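PDB 5IDO: terminal uridylyltransferase 1 from Trypanosoma brucei, which adds uridines from UTP to the 3'-hydroxyl of guide RNAs, ribosomal RNAs and some mRNAs during mitochondrial RNA editing. Local coordinates for residues 294-299 and 465-470; 106-111 and 124-129; 67-72 and 314-319. All coordinates share one frame; numbering follows the deposited sequence.

Contact 1. Residues 294-299 and 465-470; sequences IRNSTL and IEDPYE. With UTP (uridine 5'-triphosphate), chain B.
Beside the UTP site, Tyr469 of the loop assigned as the nucleotide recognition motif lies against Arg295 on helix 292-305. Arg295 CD sits almost over the centre of the Tyr469 ring, 3.5 Å from the centroid and 13° off the normal, a CH-pi contact. The guanidinium continues across the same face toward the rim, its plane turned only 12° from the ring, with Arg295 NE 3.3 Å from Tyr469 CE1. CG of Arg295 stands anti to the backbone N (chi1 -168°) and the chain is extended to NE, which lays the aliphatic part and the charged end over the ring in one run. The polar ends are held outside the pair: Arg295 NE gives a hydrogen bond to Ile361 O, and Tyr469 OH bonds Pro358 O. Pro468 CB lies over the opposite face of the ring, offset toward its rim. Leu299 CD2 fills the angle between the two loop residues, 3.8 Å from Pro468 CB and equally near Tyr469 CE2. The loop probably forms part of the recognition motif of the Cid1-like terminal nucleotidyltransferases. Within it Asp467 OD1 braces the bend, accepting from Tyr469 N (an Asx turn) through its anti lone pair and from Glu470 N (an Asx motif) from above the carboxylate plane. Asn296 OD1 approaches the ring edge in plane, 3.5 Å from Tyr469 CD2; the placement of the other amide end against uracil O2 is doubtful, the modelled approach being too short. One helical position on, Ser297 OG accepts a 3.1 Å hydrogen bond from UTP O3'.

Contact 2. Residues 106-111 and 124-129; sequences VFIFGS and IDFAVV. With UTP (uridine 5'-triphosphate), chain B.
Phe107 and Ala127 form a doubly bonded antiparallel pair: Phe107 N to Ala127 O and Ala127 N to Phe107 O are both 2.7 Å. A third bond runs from Phe109 N to Asp125 O at 3.0 Å. Beyond it the strand gives way to Gly110, the N-cap of helix 111-115, in the turn characteristic of the nucleotidyltransferase palm. A water lies between Ser111 N and UTP O1B; its modelled approach to Asp125 OD2 is too short to be trusted. Asp125 is, by similarity, a catalytic metal ligand. Its CB stands over the centre of the Phe109 ring, 3.4 Å from the centroid and 8° off the normal. With CG between N and the carbonyl carbon (chi1 67°), the ring leans across to the partner strand, and the carboxylate lies 17° from its plane. On the same side of the sheet, Ala127 CB comes obliquely to the ring, 3.8 Å from Phe109 CD1. The other face of the sheet is aliphatic and aromatic: Ile108 CG1 runs alongside Phe126, 3.7 Å from CE1, while Val106 CG1 meets Phe126 CD1 at 3.6 Å. Strand 104-109 is outermost in the five-stranded palm sheet and strand 124-130 pairs on its other side with strand 285-288; helix 80-100 packs on the Val106, Ile108 and Phe126 face, helix 292-305 on Phe107 and Phe109.

Contact 3. Residues 67-72 and 314-319; sequences KKIFHV and AIVLKD. With UTP (uridine 5'-triphosphate), chain B.
Ile69 and Val316 make the close part of this helix crossing, closest between two methyls: Ile69 CG2 is 3.7 Å from Val316 CG2, and the two side chains cross at about a right angle. The same Val316 methyl also touches Ile69 CG1, at 3.9 Å, so one valine branch rests against both arms of the isoleucine. With CG1 of Val316 anti to N (chi1 167°), CG2 is left anti to the carbonyl carbon and meets Ile69. The helices themselves cross at 86° with segment axes 9.3 Å apart, and no hydrogen bond joins them. Around Val72 the fit is looser: its CG1 lies 4.3 Å from Val316 CG2 and 4.4 Å from Ile315 CG2. On the side nearer solvent, where Val72 and Asp319 are partly exposed, Asp319 OD2 comes 4.0 Å from Val72 CG1, a carboxylate beside a methyl. From another side of helix 310-324, Lys318, its chain extended, donates a 3.1 Å hydrogen bond from NZ to UTP O3B and a weak one to O2B. Helix 59-76 thus lies across helix 310-324, with helix 385-409 touching Ile69 and Leu317, and helix 336-349 packing on Ala314, Leu317 and Lys318.

How the contacts relate
Contacts 1 and 2 lie side by side, centres about 15 Å apart: helix 292-305 packs on strand 104-109, Ile294 CD1 lying 3.7 Å from Phe107 CB, and Ser297 OG is joined to Gly110 N by a probable hydrogen bond. Contact 3 is about 23 Å from contact 1 and 24 Å from contact 2, centre to centre, and touches neither. Along the chain, contact 2 closes before contact 1 opens and is nested within the loop spanned by contact 3, whereas contacts 1 and 3 alternate, helix 310-324 following helix 292-305. All three reach UTP: the end of strand 104-109 and helix 292-305 meet the ribose, the recognition loop packs on that helix, and Lys318 reaches the phosphates.

Contact 1. Residues 294-299 and 465-470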
loop_
_atom_site.group_PDB
_atom_site.type_symbol
_atom_site.label_atom_id
_atom_site.label_comp_id
_atom_site.label_asym_id
_atom_site.label_seq_id
_atom_site.Cartn_x
_atom_site.Cartn_y
_atom_site.Cartn_z
ATOM N N ILE A 294 -4.891 4.049 7.359
ATOM C CA ILE A 294 -5.844 4.946 6.716
ATOM C C ILE A 294 -5.326 6.378 6.696
ATOM O O ILE A 294 -5.282 7.017 5.642
ATOM C CB ILE A 294 -7.221 4.910 7.417
ATOM C CG1 ILE A 294 -7.784 3.486 7.409
ATOM C CG2 ILE A 294 -8.196 5.845 6.726
ATOM C CD1 ILE A 294 -9.035 3.324 8.246
ATOM N N ARG A 295 -4.927 6.881 7.861
ATOM C CA ARG A 295 -4.463 8.260 7.962
ATOM C C ARG A 295 -3.190 8.466 7.145
ATOM O O ARG A 295 -3.012 9.509 6.515
ATOM C CB ARG A 295 -4.222 8.647 9.422
ATOM C CG ARG A 295 -4.019 10.129 9.627
ATOM C CD ARG A 295 -3.702 10.459 11.072
ATOM N NE ARG A 295 -3.965 11.866 11.367
ATOM C CZ ARG A 295 -3.678 12.455 12.525
ATOM N NH1 ARG A 295 -3.106 11.761 13.499
ATOM N NH2 ARG A 295 -3.954 13.739 12.702
ATOM N N ASN A 296 -2.322 7.454 7.167
ATOM C CA ASN A 296 -1.071 7.434 6.407
ATOM C C ASN A 296 -1.244 7.693 4.924
ATOM O O ASN A 296 -0.619 8.585 4.349
ATOM C CB ASN A 296 -0.383 6.078 6.564
ATOM C CG ASN A 296 0.505 6.018 7.763
ATOM O OD1 ASN A 296 1.034 7.034 8.209
ATOM N ND2 ASN A 296 0.687 4.821 8.297
ATOM N N SER A 297 -2.076 6.863 4.311
ATOM C CA SER A 297 -2.317 6.916 2.884
ATOM C C SER A 297 -2.956 8.244 2.491
ATOM O O SER A 297 -2.662 8.798 1.430
ATOM C CB SER A 297 -3.201 5.742 2.468
ATOM O OG SER A 297 -2.682 4.517 2.967
ATOM N N THR A 298 -3.819 8.762 3.358
ATOM C CA THR A 298 -4.507 10.013 3.064
ATOM C C THR A 298 -3.507 11.166 3.034
ATOM O O THR A 298 -3.593 12.050 2.182
ATOM C CB THR A 298 -5.622 10.303 4.089
ATOM O OG1 THR A 298 -6.472 9.156 4.199
ATOM C CG2 THR A 298 -6.465 11.501 3.641
ATOM N N LEU A 299 -2.551 11.140 3.957
ATOM C CA LEU A 299 -1.482 12.129 3.968
ATOM C C LEU A 299 -0.681 12.039 2.673
ATOM O O LEU A 299 -0.429 13.048 2.020
ATOM C CB LEU A 299 -0.563 11.927 5.173
ATOM C CG LEU A 299 0.598 12.914 5.307
ATOM C CD1 LEU A 299 0.082 14.342 5.421
ATOM C CD2 LEU A 299 1.469 12.566 6.503
ATOM N N ILE A 465 14.581 8.479 8.865
ATOM C CA ILE A 465 13.309 8.952 8.333
ATOM C C ILE A 465 12.257 8.887 9.428
ATOM O O ILE A 465 11.971 7.815 9.963
ATOM C CB ILE A 465 12.829 8.119 7.134
ATOM C CG1 ILE A 465 13.916 8.015 6.067
ATOM C CG2 ILE A 465 11.559 8.717 6.551
ATOM C CD1 ILE A 465 13.545 7.087 4.927
ATOM N N GLU A 466 11.678 10.031 9.763
ATOM C CA GLU A 466 10.677 10.071 10.812
ATOM C C GLU A 466 9.315 9.637 10.290
ATOM O O GLU A 466 8.882 10.061 9.215
ATOM C CB GLU A 466 10.578 11.472 11.420
ATOM C CG GLU A 466 9.533 11.579 12.527
ATOM C CD GLU A 466 9.569 12.911 13.249
ATOM O OE1 GLU A 466 10.163 13.870 12.713
ATOM O OE2 GLU A 466 9.004 12.997 14.358
ATOM N N ASP A 467 8.645 8.782 11.054
ATOM C CA ASP A 467 7.269 8.432 10.750
ATOM C C ASP A 467 6.352 9.559 11.202
ATOM O O ASP A 467 6.417 10.006 12.350
ATOM C CB ASP A 467 6.870 7.120 11.416
ATOM C CG ASP A 467 5.628 6.522 10.802
ATOM O OD1 ASP A 467 4.533 7.089 11.006
ATOM O OD2 ASP A 467 5.745 5.495 10.109
ATOM N N PRO A 468 5.492 10.025 10.289
ATOM C CA PRO A 468 4.618 11.180 10.524
ATOM C C PRO A 468 3.644 11.011 11.694
ATOM O O PRO A 468 3.292 12.013 12.312
ATOM C CB PRO A 468 3.851 11.312 9.201
ATOM C CG PRO A 468 3.984 9.980 8.534
ATOM C CD PRO A 468 5.332 9.478 8.932
ATOM N N TYR A 469 3.221 9.787 12.005
ATOM C CA TYR A 469 2.208 9.612 13.047
ATOM C C TYR A 469 2.620 8.682 14.187
ATOM O O TYR A 469 2.047 8.740 15.277
ATOM C CB TYR A 469 0.904 9.117 12.422
ATOM C CG TYR A 469 0.294 10.117 11.471
ATOM C CD1 TYR A 469 -0.118 11.367 11.918
ATOM C CD2 TYR A 469 0.134 9.816 10.124
ATOM C CE1 TYR A 469 -0.673 12.288 11.049
ATOM C CE2 TYR A 469 -0.424 10.730 9.248
ATOM C CZ TYR A 469 -0.824 11.962 9.713
ATOM O OH TYR A 469 -1.378 12.866 8.836
ATOM N N GLU A 470 3.601 7.823 13.944
ATOM C CA GLU A 470 4.182 7.031 15.017
ATOM C C GLU A 470 5.380 7.793 15.567
ATOM O O GLU A 470 6.345 8.033 14.845
ATOM C CB GLU A 470 4.608 5.647 14.520
ATOM C CG GLU A 470 3.813 5.125 13.334
ATOM C CD GLU A 470 2.431 4.630 13.709
ATOM O OE1 GLU A 470 2.135 4.545 14.920
ATOM O OE2 GLU A 470 1.642 4.323 12.789
HETATM P PA UTP B . 3.736 -0.333 1.764
HETATM O O1A UTP B . 5.074 0.120 2.313
HETATM O O2A UTP B . 3.277 -1.751 2.020
HETATM O O3A UTP B . 3.702 0.024 0.189
HETATM O "O5'" UTP B . 2.624 0.680 2.331
HETATM P PB UTP B . 2.860 -0.794 -0.921
HETATM O O1B UTP B . 1.906 -1.772 -0.271
HETATM O O2B UTP B . 2.299 0.224 -1.891
HETATM O O3B UTP B . 4.053 -1.532 -1.709
HETATM P PG UTP B . 4.621 -2.999 -1.370
HETATM O O1G UTP B . 3.930 -3.468 -0.115
HETATM O O2G UTP B . 6.092 -2.709 -1.174
HETATM O O3G UTP B . 4.285 -3.814 -2.597
HETATM C "C5'" UTP B . 1.260 0.275 2.314
HETATM C "C4'" UTP B . 0.503 1.044 3.380
HETATM O "O4'" UTP B . 0.775 0.473 4.662
HETATM C "C1'" UTP B . 0.862 1.504 5.648
HETATM C "C2'" UTP B . 0.712 2.830 4.919
HETATM O "O2'" UTP B . -0.631 3.290 5.078
HETATM C "C3'" UTP B . 0.949 2.493 3.465
HETATM O "O3'" UTP B . 0.195 3.339 2.592
HETATM N N1 UTP B . 2.163 1.448 6.324
HETATM C C6 UTP B . 3.180 0.773 5.771
HETATM C C2 UTP B . 2.351 2.126 7.549
HETATM O O2 UTP B . 1.397 2.753 8.060
HETATM N N3 UTP B . 3.537 2.086 8.171
HETATM C C4 UTP B . 4.563 1.411 7.638
HETATM O O4 UTP B . 5.663 1.385 8.231
HETATM C C5 UTP B . 4.406 0.740 6.426
#

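Contact 2. Residues 106-111 and 124-129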
loop_
_atom_site.group_PDB
_atom_site.type_symbol
_atom_site.label_atom_id
_atom_site.label_comp_id
_atom_site.label_asym_id
_atom_site.label_seq_id
_atom_site.Cartn_x
_atom_site.Cartn_y
_atom_site.Cartn_z
ATOM N N VAL A 106 -15.708 -1.277 6.112
ATOM C CA VAL A 106 -14.469 -1.623 5.426
ATOM C C VAL A 106 -13.832 -0.407 4.759
ATOM O O VAL A 106 -14.447 0.268 3.935
ATOM C CB VAL A 106 -14.695 -2.726 4.379
ATOM C CG1 VAL A 106 -13.396 -3.029 3.641
ATOM C CG2 VAL A 106 -15.223 -3.985 5.057
ATOM N N PHE A 107 -12.590 -0.135 5.143
ATOM C CA PHE A 107 -11.831 0.980 4.607
ATOM C C PHE A 107 -10.704 0.453 3.724
ATOM O O PHE A 107 -9.902 -0.366 4.166
ATOM C CB PHE A 107 -11.248 1.842 5.737
ATOM C CG PHE A 107 -12.284 2.452 6.658
ATOM C CD1 PHE A 107 -13.020 1.665 7.533
ATOM C CD2 PHE A 107 -12.491 3.819 6.673
ATOM C CE1 PHE A 107 -13.965 2.227 8.380
ATOM C CE2 PHE A 107 -13.428 4.391 7.528
ATOM C CZ PHE A 107 -14.164 3.591 8.380
ATOM N N ILE A 108 -10.642 0.910 2.479
ATOM C CA ILE A 108 -9.471 0.635 1.652
ATOM C C ILE A 108 -8.358 1.603 2.030
ATOM O O ILE A 108 -8.609 2.793 2.196
ATOM C CB ILE A 108 -9.768 0.770 0.142
ATOM C CG1 ILE A 108 -10.760 -0.292 -0.316
ATOM C CG2 ILE A 108 -8.480 0.637 -0.680
ATOM C CD1 ILE A 108 -10.914 -0.349 -1.828
ATOM N N PHE A 109 -7.134 1.098 2.194
ATOM C CA PHE A 109 -5.980 1.986 2.314
ATOM C C PHE A 109 -4.827 1.459 1.451
ATOM O O PHE A 109 -4.969 0.443 0.780
ATOM C CB PHE A 109 -5.561 2.165 3.786
ATOM C CG PHE A 109 -5.009 0.923 4.443
ATOM C CD1 PHE A 109 -5.856 -0.038 4.972
ATOM C CD2 PHE A 109 -3.638 0.740 4.568
ATOM C CE1 PHE A 109 -5.345 -1.173 5.594
ATOM C CE2 PHE A 109 -3.122 -0.390 5.184
ATOM C CZ PHE A 109 -3.975 -1.349 5.698
ATOM N N GLY A 110 -3.706 2.170 1.437
ATOM C CA GLY A 110 -2.573 1.763 0.622
ATOM C C GLY A 110 -2.425 2.532 -0.684
ATOM O O GLY A 110 -2.851 3.688 -0.794
ATOM N N SER A 111 -1.832 1.880 -1.682
ATOM C CA SER A 111 -1.435 2.552 -2.921
ATOM C C SER A 111 -2.606 3.134 -3.710
ATOM O O SER A 111 -2.475 4.200 -4.308
ATOM C CB SER A 111 -0.643 1.590 -3.814
ATOM O OG SER A 111 -1.396 0.430 -4.113
ATOM N N ILE A 124 -4.754 -5.137 -2.537
ATOM C CA ILE A 124 -5.636 -4.151 -1.931
ATOM C C ILE A 124 -5.593 -4.313 -0.418
ATOM O O ILE A 124 -5.780 -5.410 0.095
ATOM C CB ILE A 124 -7.084 -4.299 -2.433
ATOM C CG1 ILE A 124 -7.163 -3.986 -3.927
ATOM C CG2 ILE A 124 -8.026 -3.394 -1.638
ATOM C CD1 ILE A 124 -7.040 -2.515 -4.243
ATOM N N ASP A 125 -5.324 -3.225 0.294
ATOM C CA ASP A 125 -5.337 -3.250 1.753
ATOM C C ASP A 125 -6.728 -2.934 2.311
ATOM O O ASP A 125 -7.273 -1.852 2.073
ATOM C CB ASP A 125 -4.316 -2.258 2.311
ATOM C CG ASP A 125 -2.895 -2.691 2.057
ATOM O OD1 ASP A 125 -2.557 -3.837 2.416
ATOM O OD2 ASP A 125 -2.121 -1.891 1.489
ATOM N N PHE A 126 -7.295 -3.881 3.051
ATOM C CA PHE A 126 -8.587 -3.664 3.697
ATOM C C PHE A 126 -8.423 -3.433 5.190
ATOM O O PHE A 126 -7.699 -4.167 5.867
ATOM C CB PHE A 126 -9.527 -4.850 3.461
ATOM C CG PHE A 126 -10.041 -4.945 2.058
ATOM C CD1 PHE A 126 -10.704 -3.875 1.474
ATOM C CD2 PHE A 126 -9.876 -6.110 1.324
ATOM C CE1 PHE A 126 -11.184 -3.960 0.183
ATOM C CE2 PHE A 126 -10.359 -6.202 0.026
ATOM C CZ PHE A 126 -11.009 -5.124 -0.544
ATOM N N ALA A 127 -9.093 -2.401 5.694
ATOM C CA ALA A 127 -9.152 -2.139 7.125
ATOM C C ALA A 127 -10.598 -2.256 7.608
ATOM O O ALA A 127 -11.500 -1.654 7.030
ATOM C CB ALA A 127 -8.589 -0.763 7.441
ATOM N N VAL A 128 -10.805 -3.041 8.663
ATOM C CA VAL A 128 -12.136 -3.274 9.221
ATOM C C VAL A 128 -12.243 -2.634 10.611
ATOM O O VAL A 128 -11.629 -3.099 11.571
ATOM C CB VAL A 128 -12.447 -4.778 9.300
ATOM C CG1 VAL A 128 -13.831 -5.022 9.872
ATOM C CG2 VAL A 128 -12.325 -5.413 7.916
ATOM N N VAL A 129 -13.011 -1.549 10.702
ATOM C CA VAL A 129 -13.103 -0.768 11.930
ATOM C C VAL A 129 -14.547 -0.445 12.326
ATOM O O VAL A 129 -15.360 -0.070 11.482
ATOM C CB VAL A 129 -12.340 0.576 11.807
ATOM C CG1 VAL A 129 -12.231 1.256 13.170
ATOM C CG2 VAL A 129 -10.964 0.376 11.186
HETATM P PA UTP B . 3.736 -0.333 1.764
HETATM O O1A UTP B . 5.074 0.120 2.313
HETATM O O2A UTP B . 3.277 -1.751 2.020
HETATM O O3A UTP B . 3.702 0.024 0.189
HETATM O "O5'" UTP B . 2.624 0.680 2.331
HETATM P PB UTP B . 2.860 -0.794 -0.921
HETATM O O1B UTP B . 1.906 -1.772 -0.271
HETATM O O2B UTP B . 2.299 0.224 -1.891
HETATM O O3B UTP B . 4.053 -1.532 -1.709
HETATM P PG UTP B . 4.621 -2.999 -1.370
HETATM O O1G UTP B . 3.930 -3.468 -0.115
HETATM O O2G UTP B . 6.092 -2.709 -1.174
HETATM O O3G UTP B . 4.285 -3.814 -2.597
HETATM C "C5'" UTP B . 1.260 0.275 2.314
HETATM C "C4'" UTP B . 0.503 1.044 3.380
HETATM O "O4'" UTP B . 0.775 0.473 4.662
HETATM C "C1'" UTP B . 0.862 1.504 5.648
HETATM C "C2'" UTP B . 0.712 2.830 4.919
HETATM O "O2'" UTP B . -0.631 3.290 5.078
HETATM C "C3'" UTP B . 0.949 2.493 3.465
HETATM O "O3'" UTP B . 0.195 3.339 2.592
HETATM N N1 UTP B . 2.163 1.448 6.324
HETATM C C6 UTP B . 3.180 0.773 5.771
HETATM C C2 UTP B . 2.351 2.126 7.549
HETATM O O2 UTP B . 1.397 2.753 8.060
HETATM N N3 UTP B . 3.537 2.086 8.171
HETATM C C4 UTP B . 4.563 1.411 7.638
HETATM O O4 UTP B . 5.663 1.385 8.231
HETATM C C5 UTP B . 4.406 0.740 6.426
HETATM O O HOH W 1 -1.171 -1.028 -0.575
#

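Contact 3. Residues 67-72 and 314-319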
loop_
_atom_site.group_PDB
_atom_site.type_symbol
_atom_site.label_atom_id
_atom_site.label_comp_id
_atom_site.label_asym_id
_atom_site.label_seq_id
_atom_site.Cartn_x
_atom_site.Cartn_y
_atom_site.Cartn_z
ATOM N N LYS A 67 9.756 11.402 -20.158
ATOM C CA LYS A 67 8.770 10.701 -20.969
ATOM C C LYS A 67 8.597 9.261 -20.495
ATOM O O LYS A 67 7.473 8.764 -20.390
ATOM C CB LYS A 67 9.176 10.724 -22.445
ATOM C CG LYS A 67 8.324 9.841 -23.340
ATOM C CD LYS A 67 9.020 9.577 -24.669
ATOM C CE LYS A 67 8.678 10.628 -25.707
ATOM N NZ LYS A 67 7.338 10.378 -26.306
ATOM N N LYS A 68 9.717 8.600 -20.209
ATOM C CA LYS A 68 9.707 7.213 -19.757
ATOM C C LYS A 68 9.022 7.075 -18.405
ATOM O O LYS A 68 8.376 6.067 -18.130
ATOM C CB LYS A 68 11.131 6.657 -19.669
ATOM C CG LYS A 68 11.840 6.497 -21.009
ATOM C CD LYS A 68 13.247 5.942 -20.807
ATOM C CE LYS A 68 14.049 5.947 -22.099
ATOM N NZ LYS A 68 15.478 5.599 -21.856
ATOM N N ILE A 69 9.181 8.091 -17.561
ATOM C CA ILE A 69 8.535 8.121 -16.255
ATOM C C ILE A 69 7.009 8.149 -16.390
ATOM O O ILE A 69 6.303 7.402 -15.712
ATOM C CB ILE A 69 9.004 9.341 -15.439
ATOM C CG1 ILE A 69 10.483 9.191 -15.066
ATOM C CG2 ILE A 69 8.155 9.515 -14.193
ATOM C CD1 ILE A 69 11.133 10.486 -14.637
ATOM N N PHE A 70 6.501 8.998 -17.276
ATOM C CA PHE A 70 5.060 9.078 -17.471
ATOM C C PHE A 70 4.522 7.818 -18.150
ATOM O O PHE A 70 3.365 7.451 -17.945
ATOM C CB PHE A 70 4.684 10.323 -18.277
ATOM C CG PHE A 70 4.310 11.507 -17.421
ATOM C CD1 PHE A 70 3.009 11.659 -16.957
ATOM C CD2 PHE A 70 5.254 12.462 -17.075
ATOM C CE1 PHE A 70 2.656 12.741 -16.167
ATOM C CE2 PHE A 70 4.908 13.551 -16.283
ATOM C CZ PHE A 70 3.608 13.689 -15.826
ATOM N N HIS A 71 5.360 7.147 -18.939
ATOM C CA HIS A 71 4.944 5.904 -19.588
ATOM C C HIS A 71 4.816 4.768 -18.586
ATOM O O HIS A 71 3.853 4.001 -18.621
ATOM C CB HIS A 71 5.924 5.487 -20.685
ATOM C CG HIS A 71 5.575 4.173 -21.318
ATOM N ND1 HIS A 71 4.715 4.070 -22.391
ATOM C CD2 HIS A 71 5.939 2.907 -21.005
ATOM C CE1 HIS A 71 4.579 2.799 -22.725
ATOM N NE2 HIS A 71 5.311 2.072 -21.898
ATOM N N VAL A 72 5.815 4.652 -17.715
ATOM C CA VAL A 72 5.809 3.660 -16.650
ATOM C C VAL A 72 4.635 3.902 -15.699
ATOM O O VAL A 72 3.961 2.962 -15.273
ATOM C CB VAL A 72 7.138 3.685 -15.874
ATOM C CG1 VAL A 72 7.047 2.839 -14.610
ATOM C CG2 VAL A 72 8.269 3.202 -16.767
ATOM N N ALA A 314 6.970 8.961 -7.939
ATOM C CA ALA A 314 6.877 8.036 -6.822
ATOM C C ALA A 314 6.839 6.601 -7.332
ATOM O O ALA A 314 7.538 5.731 -6.814
ATOM C CB ALA A 314 5.648 8.334 -5.975
ATOM N N ILE A 315 6.026 6.366 -8.355
ATOM C CA ILE A 315 5.901 5.035 -8.935
ATOM C C ILE A 315 7.244 4.545 -9.468
ATOM O O ILE A 315 7.637 3.404 -9.232
ATOM C CB ILE A 315 4.848 5.018 -10.054
ATOM C CG1 ILE A 315 3.449 5.130 -9.447
ATOM C CG2 ILE A 315 4.963 3.750 -10.894
ATOM C CD1 ILE A 315 2.349 5.265 -10.478
ATOM N N VAL A 316 7.967 5.415 -10.163
ATOM C CA VAL A 316 9.278 5.039 -10.680
ATOM C C VAL A 316 10.255 4.739 -9.544
ATOM O O VAL A 316 10.997 3.757 -9.602
ATOM C CB VAL A 316 9.869 6.136 -11.592
ATOM C CG1 VAL A 316 11.342 5.869 -11.866
ATOM C CG2 VAL A 316 9.097 6.201 -12.889
ATOM N N LEU A 317 10.245 5.575 -8.508
ATOM C CA LEU A 317 11.189 5.411 -7.407
ATOM C C LEU A 317 10.943 4.115 -6.643
ATOM O O LEU A 317 11.887 3.453 -6.210
ATOM C CB LEU A 317 11.120 6.600 -6.455
ATOM C CG LEU A 317 11.798 7.885 -6.935
ATOM C CD1 LEU A 317 11.717 8.947 -5.855
ATOM C CD2 LEU A 317 13.247 7.630 -7.331
ATOM N N LYS A 318 9.673 3.758 -6.486
ATOM C CA LYS A 318 9.303 2.511 -5.828
ATOM C C LYS A 318 9.891 1.305 -6.550
ATOM O O LYS A 318 10.392 0.378 -5.921
ATOM C CB LYS A 318 7.783 2.372 -5.751
ATOM C CG LYS A 318 7.324 0.997 -5.286
ATOM C CD LYS A 318 5.811 0.903 -5.180
ATOM C CE LYS A 318 5.396 -0.513 -4.809
ATOM N NZ LYS A 318 3.929 -0.650 -4.629
ATOM N N ASP A 319 9.811 1.323 -7.875
ATOM C CA ASP A 319 10.351 0.243 -8.688
ATOM C C ASP A 319 11.871 0.209 -8.592
ATOM O O ASP A 319 12.461 -0.852 -8.406
ATOM C CB ASP A 319 9.910 0.393 -10.148
ATOM C CG ASP A 319 8.407 0.251 -10.323
ATOM O OD1 ASP A 319 7.753 -0.341 -9.437
ATOM O OD2 ASP A 319 7.882 0.726 -11.352
HETATM P PA UTP B . 3.736 -0.333 1.764
HETATM O O1A UTP B . 5.074 0.120 2.313
HETATM O O2A UTP B . 3.277 -1.751 2.020
HETATM O O3A UTP B . 3.702 0.024 0.189
HETATM O "O5'" UTP B . 2.624 0.680 2.331
HETATM P PB UTP B . 2.860 -0.794 -0.921
HETATM O O1B UTP B . 1.906 -1.772 -0.271
HETATM O O2B UTP B . 2.299 0.224 -1.891
HETATM O O3B UTP B . 4.053 -1.532 -1.709
HETATM P PG UTP B . 4.621 -2.999 -1.370
HETATM O O1G UTP B . 3.930 -3.468 -0.115
HETATM O O2G UTP B . 6.092 -2.709 -1.174
HETATM O O3G UTP B . 4.285 -3.814 -2.597
HETATM C "C5'" UTP B . 1.260 0.275 2.314
HETATM C "C4'" UTP B . 0.503 1.044 3.380
HETATM O "O4'" UTP B . 0.775 0.473 4.662
HETATM C "C1'" UTP B . 0.862 1.504 5.648
HETATM C "C2'" UTP B . 0.712 2.830 4.919
HETATM O "O2'" UTP B . -0.631 3.290 5.078
HETATM C "C3'" UTP B . 0.949 2.493 3.465
HETATM O "O3'" UTP B . 0.195 3.339 2.592
HETATM N N1 UTP B . 2.163 1.448 6.324
HETATM C C6 UTP B . 3.180 0.773 5.771
HETATM C C2 UTP B . 2.351 2.126 7.549
HETATM O O2 UTP B . 1.397 2.753 8.060
HETATM N N3 UTP B . 3.537 2.086 8.171
HETATM C C4 UTP B . 4.563 1.411 7.638
HETATM O O4 UTP B . 5.663 1.385 8.231
HETATM C C5 UTP B . 4.406 0.740 6.426
#